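Local atomic coordinates of uncharacterized protein (Pyrococcus horikoshii, PDB entry 2CYJ), a protein that is of unknown function but belongs to the DUF498/DUF598 family, and packs its helices around a mixed five-stranded beta sheet. Residues L98-L101 against E102-G106. Sequence-based numbering, arbitrary orientation.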
ATOM      1  N   LEU A  98       2.147  -8.218  -3.203  1.00  4.42           N
ATOM      2  CA  LEU A  98       3.596  -8.050  -3.141  1.00  4.02           C
ATOM      3  C   LEU A  98       4.303  -8.864  -4.214  1.00  4.35           C
ATOM      4  O   LEU A  98       5.365  -8.471  -4.698  1.00  3.73           O
ATOM      5  CB  LEU A  98       4.124  -8.404  -1.743  1.00  4.22           C
ATOM      6  CG  LEU A  98       3.815  -7.317  -0.701  1.00  5.18           C
ATOM      7  CD1 LEU A  98       4.116  -7.833   0.688  1.00  6.70           C
ATOM      8  CD2 LEU A  98       4.647  -6.072  -0.989  1.00  5.40           C
ATOM      9  N   LYS A  99       3.724 -10.004  -4.585  1.00  4.65           N
ATOM     10  CA  LYS A  99       4.331 -10.802  -5.636  1.00  6.02           C
ATOM     11  C   LYS A  99       4.189 -10.015  -6.948  1.00  4.79           C
ATOM     12  O   LYS A  99       5.118  -9.981  -7.762  1.00  5.11           O
ATOM     13  CB  LYS A  99       3.650 -12.170  -5.730  1.00  5.51           C
ATOM     14  CG  LYS A  99       4.454 -13.205  -6.525  1.00  8.98           C
ATOM     15  CD  LYS A  99       5.829 -13.452  -5.894  1.00  7.15           C
ATOM     16  CE  LYS A  99       6.628 -14.504  -6.650  1.00 11.33           C
ATOM     17  NZ  LYS A  99       8.028 -14.554  -6.130  1.00 11.47           N
ATOM     18  N   LEU A 100       3.044  -9.360  -7.143  1.00  3.82           N
ATOM     19  CA  LEU A 100       2.825  -8.561  -8.347  1.00  5.99           C
ATOM     20  C   LEU A 100       3.725  -7.319  -8.324  1.00  4.91           C
ATOM     21  O   LEU A 100       4.222  -6.892  -9.364  1.00  5.86           O
ATOM     22  CB  LEU A 100       1.357  -8.134  -8.455  1.00  6.56           C
ATOM     23  CG  LEU A 100       0.979  -7.314  -9.690  1.00  9.34           C
ATOM     24  CD1 LEU A 100       1.170  -8.144 -10.962  1.00 10.60           C
ATOM     25  CD2 LEU A 100      -0.479  -6.891  -9.564  1.00 10.66           C
ATOM     26  N   LEU A 101       3.937  -6.735  -7.145  1.00  3.83           N
ATOM     27  CA  LEU A 101       4.811  -5.566  -7.040  1.00  5.46           C
ATOM     28  C   LEU A 101       6.216  -5.948  -7.519  1.00  7.62           C
ATOM     29  O   LEU A 101       6.868  -5.210  -8.257  1.00  6.52           O
ATOM     30  CB  LEU A 101       4.878  -5.075  -5.592  1.00  3.50           C
ATOM     31  CG  LEU A 101       5.704  -3.801  -5.379  1.00  4.71           C
ATOM     32  CD1 LEU A 101       5.059  -2.628  -6.117  1.00  7.21           C
ATOM     33  CD2 LEU A 101       5.801  -3.504  -3.882  1.00  5.50           C
ATOM     34  N   GLU A 102       6.682  -7.108  -7.080  1.00  4.66           N
ATOM     35  CA  GLU A 102       7.984  -7.606  -7.487  1.00  6.69           C
ATOM     36  C   GLU A 102       8.033  -7.782  -9.008  1.00  7.20           C
ATOM     37  O   GLU A 102       9.024  -7.425  -9.651  1.00  7.76           O
ATOM     38  CB  GLU A 102       8.234  -8.945  -6.800  1.00  6.33           C
ATOM     39  CG  GLU A 102       9.499  -9.657  -7.215  1.00  9.00           C
ATOM     40  CD  GLU A 102       9.614 -11.001  -6.534  1.00 10.75           C
ATOM     41  OE1 GLU A 102       8.960 -11.963  -6.999  1.00 12.02           O
ATOM     42  OE2 GLU A 102      10.340 -11.092  -5.519  1.00 13.92           O
ATOM     43  N   GLU A 103       6.957  -8.326  -9.572  1.00  6.38           N
ATOM     44  CA  GLU A 103       6.875  -8.568 -11.006  1.00  6.47           C
ATOM     45  C   GLU A 103       6.901  -7.273 -11.830  1.00  7.57           C
ATOM     46  O   GLU A 103       7.567  -7.195 -12.859  1.00 10.89           O
ATOM     47  CB  GLU A 103       5.599  -9.358 -11.306  1.00  6.03           C
ATOM     48  CG  GLU A 103       5.435  -9.775 -12.750  1.00  9.63           C
ATOM     49  CD  GLU A 103       4.074 -10.377 -13.022  1.00 10.05           C
ATOM     50  OE1 GLU A 103       3.573 -11.151 -12.178  1.00 11.74           O
ATOM     51  OE2 GLU A 103       3.505 -10.080 -14.087  1.00 11.51           O
ATOM     52  N   LEU A 104       6.189  -6.251 -11.360  1.00  6.35           N
ATOM     53  CA  LEU A 104       6.099  -4.980 -12.079  1.00  6.52           C
ATOM     54  C   LEU A 104       7.201  -3.966 -11.789  1.00  7.24           C
ATOM     55  O   LEU A 104       7.409  -3.027 -12.560  1.00  9.52           O
ATOM     56  CB  LEU A 104       4.748  -4.325 -11.782  1.00  7.42           C
ATOM     57  CG  LEU A 104       3.480  -5.139 -12.056  1.00 10.43           C
ATOM     58  CD1 LEU A 104       2.260  -4.354 -11.570  1.00  9.78           C
ATOM     59  CD2 LEU A 104       3.359  -5.438 -13.541  1.00 13.02           C
ATOM     60  N   TRP A 105       7.913  -4.146 -10.689  1.00  8.03           N
ATOM     61  CA  TRP A 105       8.932  -3.182 -10.324  1.00  7.83           C
ATOM     62  C   TRP A 105      10.001  -2.963 -11.382  1.00  8.04           C
ATOM     63  O   TRP A 105      10.504  -3.909 -11.992  1.00 11.51           O
ATOM     64  CB  TRP A 105       9.585  -3.585  -9.000  1.00  6.78           C
ATOM     65  CG  TRP A 105      10.310  -2.453  -8.337  1.00  5.13           C
ATOM     66  CD1 TRP A 105      11.641  -2.146  -8.448  1.00  7.96           C
ATOM     67  CD2 TRP A 105       9.737  -1.455  -7.484  1.00  5.23           C
ATOM     68  NE1 TRP A 105      11.929  -1.016  -7.716  1.00  8.03           N
ATOM     69  CE2 TRP A 105      10.777  -0.568  -7.119  1.00  5.90           C
ATOM     70  CE3 TRP A 105       8.439  -1.216  -6.999  1.00  5.96           C
ATOM     71  CZ2 TRP A 105      10.564   0.534  -6.277  1.00  8.65           C
ATOM     72  CZ3 TRP A 105       8.228  -0.126  -6.167  1.00  6.09           C
ATOM     73  CH2 TRP A 105       9.287   0.742  -5.818  1.00  5.13           C
ATOM     74  N   GLY A 106      10.338  -1.702 -11.603  1.00  9.45           N
ATOM     75  CA  GLY A 106      11.382  -1.398 -12.560  1.00  8.26           C
ATOM     76  C   GLY A 106      10.946  -0.747 -13.846  1.00 13.36           C
ATOM     77  O   GLY A 106      11.768  -0.175 -14.560  1.00 15.01           O
TER
HETATM   78  O   HOH W   1       7.024 -11.755  -8.843  1.00 11.20           O
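Leu100 and Leu104 meet one turn apart in the last turns of alpha-helix 94-104, CG of Leu100 lying 3.7 Å from CD1 of Leu104, with the two side chains slanting across each other. Leu100 has CG anti to its own N (chi1 -179°), whereas in Leu104 CG swings beside N (chi1 -55°), which turns that isobutyl group back over the preceding turn. Truncating Leu100 to alanine would probably open a gap beside CD1 of Leu104 and leave that side chain freer to turn. Round the helix, Leu101 and Trp105 run alongside each other: CD1 of Leu101 sits at the indole edge, near the ring plane, 3.8 Å from CE3 of Trp105. Both also touch Met1 and Ile24, and Leu101 reaches Ala112 on strand 110-115, so this flank faces the sheet. At Trp105 the backbone leaves helical angles, yet its N still donates to O of Leu101 (2.9 Å, N-H...O 133°). On an exposed flank, Lys99 and Glu102 point the same way, and NZ of Lys99 makes a 2.9 Å salt bridge to the syn lone pair of OE1 of Glu102. A water donates both to that OE1 (2.7 Å) and to the backbone O of Lys99 (2.8 Å).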